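Local coordinates for protein probable acetyltransferase (Bacillus subtilis, PDB 1NSL) that probably transfers an acetyl group to the amino terminus of ribosomal proteins, as an acetyltransferase of the GNAT family, at residues F3-N8 with C115-T120; A25-Q30 with G98-K103; L73-S78 with K108-A113. All coordinates share one frame; numbering follows the deposited sequence.

In the fold
All three contacts set a helix against the mixed sheet of the GNAT fold. Interactions 1 and 3 share helix 110-124: residues 3-8 lie along one part of it, and the end of strand 69-75 meets its beginning. Interaction 2 sets helix 21-30 against strand 94-101, the strand that leads into helix 110-124. Interaction 2 is the buried contact and is wholly apolar between its segments; the other two are partly buried and use an exposed lysine. Lys117 carries the whole of interaction 1 through its methylene chain, whereas Lys108 flanks the apolar pair of interaction 3 and brings its charge over an aromatic face. Ile101 on Ile110 and Ile111, and Tyr99 on Ile111, link interactions 2 and 3.

Interaction 1: F3-N8 with C115-T120; sequences FTCKVN and CRKLIT
Lys117 lays the first part of its side chain against both Cys5 and Val7, and this is where the two segments fit closely. Lys117 CG packs 3.9 Å from Cys5 SG and 4.1 Å from Val7 CG1. With SG anti to the backbone N (chi1 -179°), Cys5 carries its sulfur toward the helix, into buried surroundings that it shares with Ile13 and with Met2 of the second subunit. The Val7 and Lys117 side chains slide past each other in opposite directions. Strand 5-6 is an outermost strand of the sheet within the chain and pairs antiparallel with strand 11-15; Cys5 bonds through its backbone to Ile13, while Val7 and Asn8 together face Ile11 in a classic beta bulge. Beyond CG the contact turns to the solvent side. The lysine chain, bent at chi2 (-57°), runs on beside the backbone of Lys6 and Val7, and Lys117 CE passes 3.6 Å from Val7 O and 3.8 Å from Lys6 O without a hydrogen bond across the segments. Lys6 starts its side chain away from the helix, and both lysines are exposed.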
loop_
_atom_site.group_PDB
_atom_site.type_symbol
_atom_site.label_atom_id
_atom_site.label_comp_id
_atom_site.label_asym_id
_atom_site.label_seq_id
_atom_site.Cartn_x
_atom_site.Cartn_y
_atom_site.Cartn_z
ATOM N N PHE C 3 22.180 2.807 -16.891
ATOM C CA PHE C 3 22.307 1.385 -16.982
ATOM C C PHE C 3 21.619 0.888 -18.247
ATOM O O PHE C 3 20.447 1.032 -18.370
ATOM C CB PHE C 3 21.563 0.781 -15.806
ATOM C CG PHE C 3 22.100 1.145 -14.436
ATOM C CD1 PHE C 3 21.252 1.682 -13.483
ATOM C CD2 PHE C 3 23.406 0.872 -14.079
ATOM C CE1 PHE C 3 21.718 1.997 -12.224
ATOM C CE2 PHE C 3 23.883 1.176 -12.805
ATOM C CZ PHE C 3 23.028 1.740 -11.867
ATOM N N THR C 4 22.327 0.291 -19.173
ATOM C CA THR C 4 21.711 -0.160 -20.395
ATOM C C THR C 4 22.388 -1.409 -20.829
ATOM O O THR C 4 23.384 -1.854 -20.236
ATOM C CB THR C 4 22.039 0.765 -21.561
ATOM O OG1 THR C 4 23.436 0.644 -21.841
ATOM C CG2 THR C 4 21.777 2.251 -21.216
ATOM N N CYS C 5 21.896 -1.938 -21.937
ATOM C CA CYS C 5 22.475 -3.123 -22.472
ATOM C C CYS C 5 22.880 -2.835 -23.869
ATOM O O CYS C 5 22.038 -2.563 -24.739
ATOM C CB CYS C 5 21.466 -4.243 -22.466
ATOM S SG CYS C 5 22.310 -5.685 -23.124
ATOM N N LYS C 6 24.176 -2.831 -24.122
ATOM C CA LYS C 6 24.584 -2.622 -25.511
ATOM C C LYS C 6 24.584 -3.939 -26.268
ATOM O O LYS C 6 25.367 -4.798 -26.021
ATOM C CB LYS C 6 25.885 -1.896 -25.646
ATOM C CG LYS C 6 26.232 -1.714 -27.095
ATOM C CD LYS C 6 27.134 -0.519 -27.306
ATOM C CE LYS C 6 27.930 -0.643 -28.612
ATOM N NZ LYS C 6 28.991 0.401 -28.733
ATOM N N VAL C 7 23.623 -4.091 -27.152
ATOM C CA VAL C 7 23.443 -5.323 -27.860
ATOM C C VAL C 7 24.519 -5.348 -28.876
ATOM O O VAL C 7 25.285 -6.300 -28.964
ATOM C CB VAL C 7 22.107 -5.295 -28.565
ATOM C CG1 VAL C 7 21.853 -6.620 -29.255
ATOM C CG2 VAL C 7 21.026 -4.998 -27.562
ATOM N N ASN C 8 24.560 -4.268 -29.649
ATOM C CA ASN C 8 25.634 -4.000 -30.588
ATOM C C ASN C 8 25.650 -2.498 -30.898
ATOM O O ASN C 8 24.909 -1.744 -30.296
ATOM C CB ASN C 8 25.508 -4.862 -31.842
ATOM C CG ASN C 8 24.373 -4.444 -32.727
ATOM O OD1 ASN C 8 24.095 -3.253 -32.875
ATOM N ND2 ASN C 8 23.696 -5.422 -33.323
ATOM N N CYS C 115 16.967 -10.624 -28.413
ATOM C CA CYS C 115 16.628 -11.882 -27.690
ATOM C C CYS C 115 17.925 -12.598 -27.243
ATOM O O CYS C 115 17.997 -13.081 -26.129
ATOM C CB CYS C 115 15.710 -12.829 -28.505
ATOM S SG CYS C 115 14.072 -12.087 -28.808
ATOM N N ARG C 116 18.950 -12.652 -28.094
ATOM C CA ARG C 116 20.186 -13.285 -27.660
ATOM C C ARG C 116 20.764 -12.604 -26.390
ATOM O O ARG C 116 21.134 -13.294 -25.411
ATOM C CB ARG C 116 21.219 -13.389 -28.784
ATOM C CG ARG C 116 20.723 -14.138 -30.030
ATOM C CD ARG C 116 21.706 -14.156 -31.284
ATOM N NE ARG C 116 21.575 -15.429 -31.988
ATOM C CZ ARG C 116 21.402 -15.550 -33.307
ATOM N NH1 ARG C 116 21.330 -14.458 -34.052
ATOM N NH2 ARG C 116 21.293 -16.746 -33.887
ATOM N N LYS C 117 20.876 -11.285 -26.352
ATOM C CA LYS C 117 21.355 -10.747 -25.100
ATOM C C LYS C 117 20.469 -11.241 -23.949
ATOM O O LYS C 117 20.997 -11.647 -22.895
ATOM C CB LYS C 117 21.413 -9.229 -25.071
ATOM C CG LYS C 117 22.630 -8.613 -25.729
ATOM C CD LYS C 117 23.994 -9.079 -25.180
ATOM C CE LYS C 117 25.072 -8.626 -26.173
ATOM N NZ LYS C 117 26.240 -9.517 -26.413
ATOM N N LEU C 118 19.139 -11.219 -24.164
ATOM C CA LEU C 118 18.160 -11.547 -23.122
ATOM C C LEU C 118 18.312 -12.963 -22.634
ATOM O O LEU C 118 18.202 -13.249 -21.459
ATOM C CB LEU C 118 16.754 -11.345 -23.636
ATOM C CG LEU C 118 15.639 -11.417 -22.589
ATOM C CD1 LEU C 118 16.123 -10.845 -21.289
ATOM C CD2 LEU C 118 14.321 -10.647 -23.017
ATOM N N ILE C 119 18.583 -13.849 -23.574
ATOM C CA ILE C 119 18.699 -15.229 -23.272
ATOM C C ILE C 119 19.948 -15.376 -22.445
ATOM O O ILE C 119 19.894 -15.842 -21.285
ATOM C CB ILE C 119 18.746 -15.992 -24.571
ATOM C CG1 ILE C 119 17.339 -15.891 -25.153
ATOM C CG2 ILE C 119 19.240 -17.468 -24.348
ATOM C CD1 ILE C 119 17.182 -16.433 -26.510
ATOM N N THR C 120 21.065 -14.923 -23.002
ATOM C CA THR C 120 22.302 -15.013 -22.263
ATOM C C THR C 120 22.040 -14.734 -20.761
ATOM O O THR C 120 22.374 -15.524 -19.896
ATOM C CB THR C 120 23.354 -14.009 -22.828
ATOM O OG1 THR C 120 23.785 -14.390 -24.152
ATOM C CG2 THR C 120 24.648 -14.046 -21.963
#

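Interaction 2: A25-Q30 with G98-K103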
loop_
_atom_site.group_PDB
_atom_site.type_symbol
_atom_site.label_atom_id
_atom_site.label_comp_id
_atom_site.label_asym_id
_atom_site.label_seq_id
_atom_site.Cartn_x
_atom_site.Cartn_y
_atom_site.Cartn_z
ATOM N N ALA C 25 3.398 5.603 -26.432
ATOM C CA ALA C 25 1.999 5.648 -26.797
ATOM C C ALA C 25 1.812 5.922 -28.294
ATOM O O ALA C 25 0.960 5.343 -28.955
ATOM C CB ALA C 25 1.270 6.714 -25.956
ATOM N N GLU C 26 2.617 6.802 -28.844
ATOM C CA GLU C 26 2.455 7.123 -30.252
ATOM C C GLU C 26 2.836 5.911 -31.089
ATOM O O GLU C 26 2.139 5.527 -32.030
ATOM C CB GLU C 26 3.300 8.335 -30.591
ATOM C CG GLU C 26 3.429 8.705 -32.051
ATOM C CD GLU C 26 4.250 9.975 -32.169
ATOM O OE1 GLU C 26 4.957 10.300 -31.172
ATOM O OE2 GLU C 26 4.166 10.669 -33.212
ATOM N N LEU C 27 3.929 5.278 -30.707
ATOM C CA LEU C 27 4.356 4.070 -31.396
ATOM C C LEU C 27 3.259 3.011 -31.276
ATOM O O LEU C 27 3.106 2.136 -32.114
ATOM C CB LEU C 27 5.615 3.551 -30.736
ATOM C CG LEU C 27 6.899 3.269 -31.467
ATOM C CD1 LEU C 27 7.135 4.184 -32.592
ATOM C CD2 LEU C 27 7.936 3.537 -30.420
ATOM N N ILE C 28 2.459 3.090 -30.234
ATOM C CA ILE C 28 1.502 2.034 -30.098
ATOM C C ILE C 28 0.262 2.287 -30.919
ATOM O O ILE C 28 -0.366 1.343 -31.373
ATOM C CB ILE C 28 1.156 1.772 -28.647
ATOM C CG1 ILE C 28 2.252 0.901 -28.023
ATOM C CG2 ILE C 28 -0.151 1.057 -28.546
ATOM C CD1 ILE C 28 2.106 0.700 -26.555
ATOM N N ILE C 29 -0.078 3.554 -31.132
ATOM C CA ILE C 29 -1.300 3.869 -31.848
ATOM C C ILE C 29 -0.962 3.656 -33.275
ATOM O O ILE C 29 -1.819 3.366 -34.121
ATOM C CB ILE C 29 -1.690 5.363 -31.655
ATOM C CG1 ILE C 29 -1.775 5.717 -30.177
ATOM C CG2 ILE C 29 -3.024 5.653 -32.285
ATOM C CD1 ILE C 29 -1.650 7.201 -29.870
ATOM N N GLN C 30 0.317 3.845 -33.545
ATOM C CA GLN C 30 0.809 3.805 -34.906
ATOM C C GLN C 30 0.704 2.386 -35.411
ATOM O O GLN C 30 0.298 2.138 -36.528
ATOM C CB GLN C 30 2.238 4.282 -34.936
ATOM C CG GLN C 30 2.516 5.233 -36.016
ATOM C CD GLN C 30 3.404 6.347 -35.557
ATOM O OE1 GLN C 30 4.628 6.181 -35.437
ATOM N NE2 GLN C 30 2.795 7.500 -35.294
ATOM N N GLY C 98 8.881 -12.051 -24.931
ATOM C CA GLY C 98 7.957 -11.404 -25.855
ATOM C C GLY C 98 8.675 -10.202 -26.405
ATOM O O GLY C 98 9.722 -9.842 -25.903
ATOM N N TYR C 99 8.142 -9.583 -27.434
ATOM C CA TYR C 99 8.833 -8.483 -28.049
ATOM C C TYR C 99 7.929 -8.025 -29.132
ATOM O O TYR C 99 7.154 -8.797 -29.590
ATOM C CB TYR C 99 10.114 -9.009 -28.688
ATOM C CG TYR C 99 9.931 -10.322 -29.445
ATOM C CD1 TYR C 99 9.177 -10.378 -30.600
ATOM C CD2 TYR C 99 10.511 -11.495 -28.990
ATOM C CE1 TYR C 99 8.993 -11.530 -31.255
ATOM C CE2 TYR C 99 10.342 -12.682 -29.666
ATOM C CZ TYR C 99 9.567 -12.691 -30.798
ATOM O OH TYR C 99 9.351 -13.843 -31.514
ATOM N N TRP C 100 7.987 -6.764 -29.519
ATOM C CA TRP C 100 7.257 -6.285 -30.684
ATOM C C TRP C 100 8.056 -5.174 -31.231
ATOM O O TRP C 100 8.863 -4.580 -30.497
ATOM C CB TRP C 100 5.886 -5.754 -30.363
ATOM C CG TRP C 100 5.780 -4.649 -29.379
ATOM C CD1 TRP C 100 5.543 -4.788 -28.058
ATOM C CD2 TRP C 100 5.771 -3.245 -29.636
ATOM N NE1 TRP C 100 5.431 -3.566 -27.462
ATOM C CE2 TRP C 100 5.562 -2.597 -28.414
ATOM C CE3 TRP C 100 5.929 -2.460 -30.781
ATOM C CZ2 TRP C 100 5.522 -1.211 -28.290
ATOM C CZ3 TRP C 100 5.878 -1.075 -30.661
ATOM C CH2 TRP C 100 5.672 -0.469 -29.425
ATOM N N ILE C 101 7.862 -4.870 -32.505
ATOM C CA ILE C 101 8.613 -3.784 -33.070
ATOM C C ILE C 101 7.767 -2.941 -34.031
ATOM O O ILE C 101 6.714 -3.360 -34.486
ATOM C CB ILE C 101 9.837 -4.368 -33.681
ATOM C CG1 ILE C 101 10.961 -3.354 -33.717
ATOM C CG2 ILE C 101 9.531 -4.942 -35.052
ATOM C CD1 ILE C 101 12.069 -3.743 -34.767
ATOM N N ALA C 102 8.161 -1.695 -34.255
ATOM C CA ALA C 102 7.400 -0.814 -35.155
ATOM C C ALA C 102 7.754 -1.175 -36.579
ATOM O O ALA C 102 8.899 -1.581 -36.892
ATOM C CB ALA C 102 7.715 0.608 -34.904
ATOM N N LYS C 103 6.790 -1.017 -37.463
ATOM C CA LYS C 103 7.004 -1.595 -38.762
ATOM C C LYS C 103 8.270 -1.093 -39.433
ATOM O O LYS C 103 9.063 -1.859 -39.974
ATOM C CB LYS C 103 5.787 -1.376 -39.628
ATOM C CG LYS C 103 5.081 -2.645 -40.004
ATOM C CD LYS C 103 4.692 -2.537 -41.482
ATOM C CE LYS C 103 4.179 -3.824 -42.089
ATOM N NZ LYS C 103 3.676 -3.468 -43.446
#
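Leu27 O is hydrogen-bonded by Asn31 ND2, just past helix 21-30, in the residue that also packs on Trp100 and Ala102. One residue earlier, Glu26 O receives two backbone donors, Gln30 N at 2.9 Å and, weakly, Ile29 N at 3.1 Å. Across the contact everything is apolar. The six-membered part of the indole reaches the helix first: Ile28 CG1 lies 3.9 Å from both Trp100 CZ2 and Trp100 CH2 and approaches obliquely, the two side chains crossing at about a right angle. Leu27 comes from another direction, with CB near the ring plane at the edge, 4.2 Å from Trp100 CH2. Two residues further along, past the end of the strand, Ala102 points the same way as Trp100 and meets Leu27, its CB 4.3 Å from Leu27 CD1. Trp100 already starts toward the helix, and CG set between the backbone N and the carbonyl carbon (chi1 57°) places the indole's six-membered ring against it. Phe40 meets the same ring with the planes inclined at about 55°, and Met82 of the adjoining strand also touches it. Helix 21-30 is thus packed on one side of the GNAT sheet, while Tyr99 and Ile101 pack on helix 110-124. With no hydrogen bond across the segments, their direct contact rests on hydrophobic burial and on the shapes of the indole and the branched side chains.

Interaction 3: L73-S78 with K108-A113; sequences LLYDGS and KGIITA
Tyr75 is approached by two neighbours from different directions: Ile110 at the edge of its ring and Lys108 over its face. Ile110 CD1 lies near the ring plane, 3.4 Å from Tyr75 CD2, and also meets Tyr75 CB at 4.1 Å; the two side chains cross at about a right angle. The tyrosine ring reaches this place with CG anti to the backbone N (chi1 171°), which carries the ring on past the strand end, beside Lys108. The Lys108 chain runs out toward the ring, with Lys108 CD 4.2 Å from Tyr75 CE2 and oblique to the ring. Lys108 NZ stands 4.7 Å from the centroid of the Tyr75 ring and 20° off its normal, a cation-pi contact on the exposed side. The ring of His10 lies nearly parallel to that of Tyr75, and His10 ND1 and Asp76 OD1 are hydrogen-bonded. Lys108 and Gly109 end the link between strand 94-101 and helix 110-124, which in GNAT enzymes typically carries the loop that binds the pyrophosphate of acetyl-coenzyme A, probably here too. Gly109, with positive phi, holds the N-cap position. Tyr75 itself closes strand 69-75 and opens a type I' turn to Ser78, fixed by Ser78 N to Tyr75 O at 3.2 Å and Tyr75 N to Ser78 O at 3.3 Å; this hairpin with a two-residue loop (Asp76, Gly77) passes the chain to strand 78-89. Deeper in, Ile110 rests on Ile11 and Ile101, and Leu73 turns toward it more loosely, with Leu73 CD2 4.5 Å from Ile110 CG2.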
loop_
_atom_site.group_PDB
_atom_site.type_symbol
_atom_site.label_atom_id
_atom_site.label_comp_id
_atom_site.label_asym_id
_atom_site.label_seq_id
_atom_site.Cartn_x
_atom_site.Cartn_y
_atom_site.Cartn_z
ATOM N N LEU C 73 13.290 -1.243 -26.776
ATOM C CA LEU C 73 14.262 -1.457 -27.845
ATOM C C LEU C 73 14.561 -0.097 -28.479
ATOM O O LEU C 73 13.672 0.673 -28.849
ATOM C CB LEU C 73 13.775 -2.499 -28.871
ATOM C CG LEU C 73 13.809 -3.892 -28.206
ATOM C CD1 LEU C 73 12.986 -4.962 -28.846
ATOM C CD2 LEU C 73 15.235 -4.346 -27.998
ATOM N N LEU C 74 15.844 0.222 -28.565
ATOM C CA LEU C 74 16.254 1.498 -29.113
ATOM C C LEU C 74 17.156 1.178 -30.249
ATOM O O LEU C 74 18.105 0.436 -30.070
ATOM C CB LEU C 74 17.113 2.280 -28.120
ATOM C CG LEU C 74 16.764 2.483 -26.662
ATOM C CD1 LEU C 74 17.871 3.267 -25.922
ATOM C CD2 LEU C 74 15.446 3.177 -26.537
ATOM N N TYR C 75 16.871 1.745 -31.411
ATOM C CA TYR C 75 17.745 1.656 -32.568
ATOM C C TYR C 75 18.396 3.025 -32.686
ATOM O O TYR C 75 17.734 4.049 -32.832
ATOM C CB TYR C 75 16.978 1.299 -33.856
ATOM C CG TYR C 75 17.838 1.409 -35.113
ATOM C CD1 TYR C 75 18.092 2.649 -35.708
ATOM C CD2 TYR C 75 18.392 0.303 -35.689
ATOM C CE1 TYR C 75 18.881 2.768 -36.834
ATOM C CE2 TYR C 75 19.194 0.409 -36.835
ATOM C CZ TYR C 75 19.443 1.637 -37.400
ATOM O OH TYR C 75 20.272 1.709 -38.534
ATOM N N ASP C 76 19.708 3.054 -32.600
ATOM C CA ASP C 76 20.421 4.315 -32.728
ATOM C C ASP C 76 19.933 5.432 -31.873
ATOM O O ASP C 76 20.078 6.588 -32.227
ATOM C CB ASP C 76 20.464 4.773 -34.171
ATOM C CG ASP C 76 21.627 4.183 -34.896
ATOM O OD1 ASP C 76 22.745 4.263 -34.347
ATOM O OD2 ASP C 76 21.526 3.591 -35.977
ATOM N N GLY C 77 19.371 5.082 -30.727
ATOM C CA GLY C 77 18.992 6.092 -29.777
ATOM C C GLY C 77 17.522 6.137 -29.444
ATOM O O GLY C 77 17.191 6.557 -28.325
ATOM N N SER C 78 16.624 5.726 -30.345
ATOM C CA SER C 78 15.209 5.847 -29.978
ATOM C C SER C 78 14.265 4.653 -30.099
ATOM O O SER C 78 14.392 3.845 -31.001
ATOM C CB SER C 78 14.610 7.047 -30.669
ATOM O OG SER C 78 14.695 6.874 -32.057
ATOM N N LYS C 108 15.669 -5.767 -39.695
ATOM C CA LYS C 108 17.030 -5.400 -39.517
ATOM C C LYS C 108 17.586 -6.294 -38.478
ATOM O O LYS C 108 18.671 -6.079 -38.017
ATOM C CB LYS C 108 17.095 -3.980 -39.067
ATOM C CG LYS C 108 16.234 -3.058 -39.871
ATOM C CD LYS C 108 16.490 -1.631 -39.397
ATOM C CE LYS C 108 16.352 -0.646 -40.561
ATOM N NZ LYS C 108 16.062 0.744 -40.075
ATOM N N GLY C 109 16.848 -7.315 -38.097
ATOM C CA GLY C 109 17.314 -8.154 -37.018
ATOM C C GLY C 109 17.392 -7.480 -35.653
ATOM O O GLY C 109 18.255 -7.856 -34.831
ATOM N N ILE C 110 16.525 -6.508 -35.355
ATOM C CA ILE C 110 16.603 -5.981 -34.006
ATOM C C ILE C 110 16.175 -7.067 -33.017
ATOM O O ILE C 110 16.881 -7.355 -32.036
ATOM C CB ILE C 110 15.731 -4.773 -33.758
ATOM C CG1 ILE C 110 15.831 -3.723 -34.906
ATOM C CG2 ILE C 110 16.118 -4.167 -32.447
ATOM C CD1 ILE C 110 16.999 -2.733 -34.835
ATOM N N ILE C 111 15.045 -7.706 -33.265
ATOM C CA ILE C 111 14.535 -8.646 -32.262
ATOM C C ILE C 111 15.481 -9.794 -31.954
ATOM O O ILE C 111 15.829 -10.042 -30.760
ATOM C CB ILE C 111 13.157 -9.106 -32.648
ATOM C CG1 ILE C 111 12.304 -7.832 -32.732
ATOM C CG2 ILE C 111 12.675 -10.094 -31.664
ATOM C CD1 ILE C 111 10.866 -7.915 -33.252
ATOM N N THR C 112 15.939 -10.475 -33.013
ATOM C CA THR C 112 16.838 -11.605 -32.813
ATOM C C THR C 112 18.000 -11.180 -31.940
ATOM O O THR C 112 18.143 -11.633 -30.790
ATOM C CB THR C 112 17.330 -12.096 -34.125
ATOM O OG1 THR C 112 16.230 -12.660 -34.827
ATOM C CG2 THR C 112 18.293 -13.306 -33.946
ATOM N N ALA C 113 18.778 -10.234 -32.450
ATOM C CA ALA C 113 19.913 -9.711 -31.718
ATOM C C ALA C 113 19.592 -9.397 -30.249
ATOM O O ALA C 113 20.372 -9.750 -29.386
ATOM C CB ALA C 113 20.426 -8.507 -32.406
#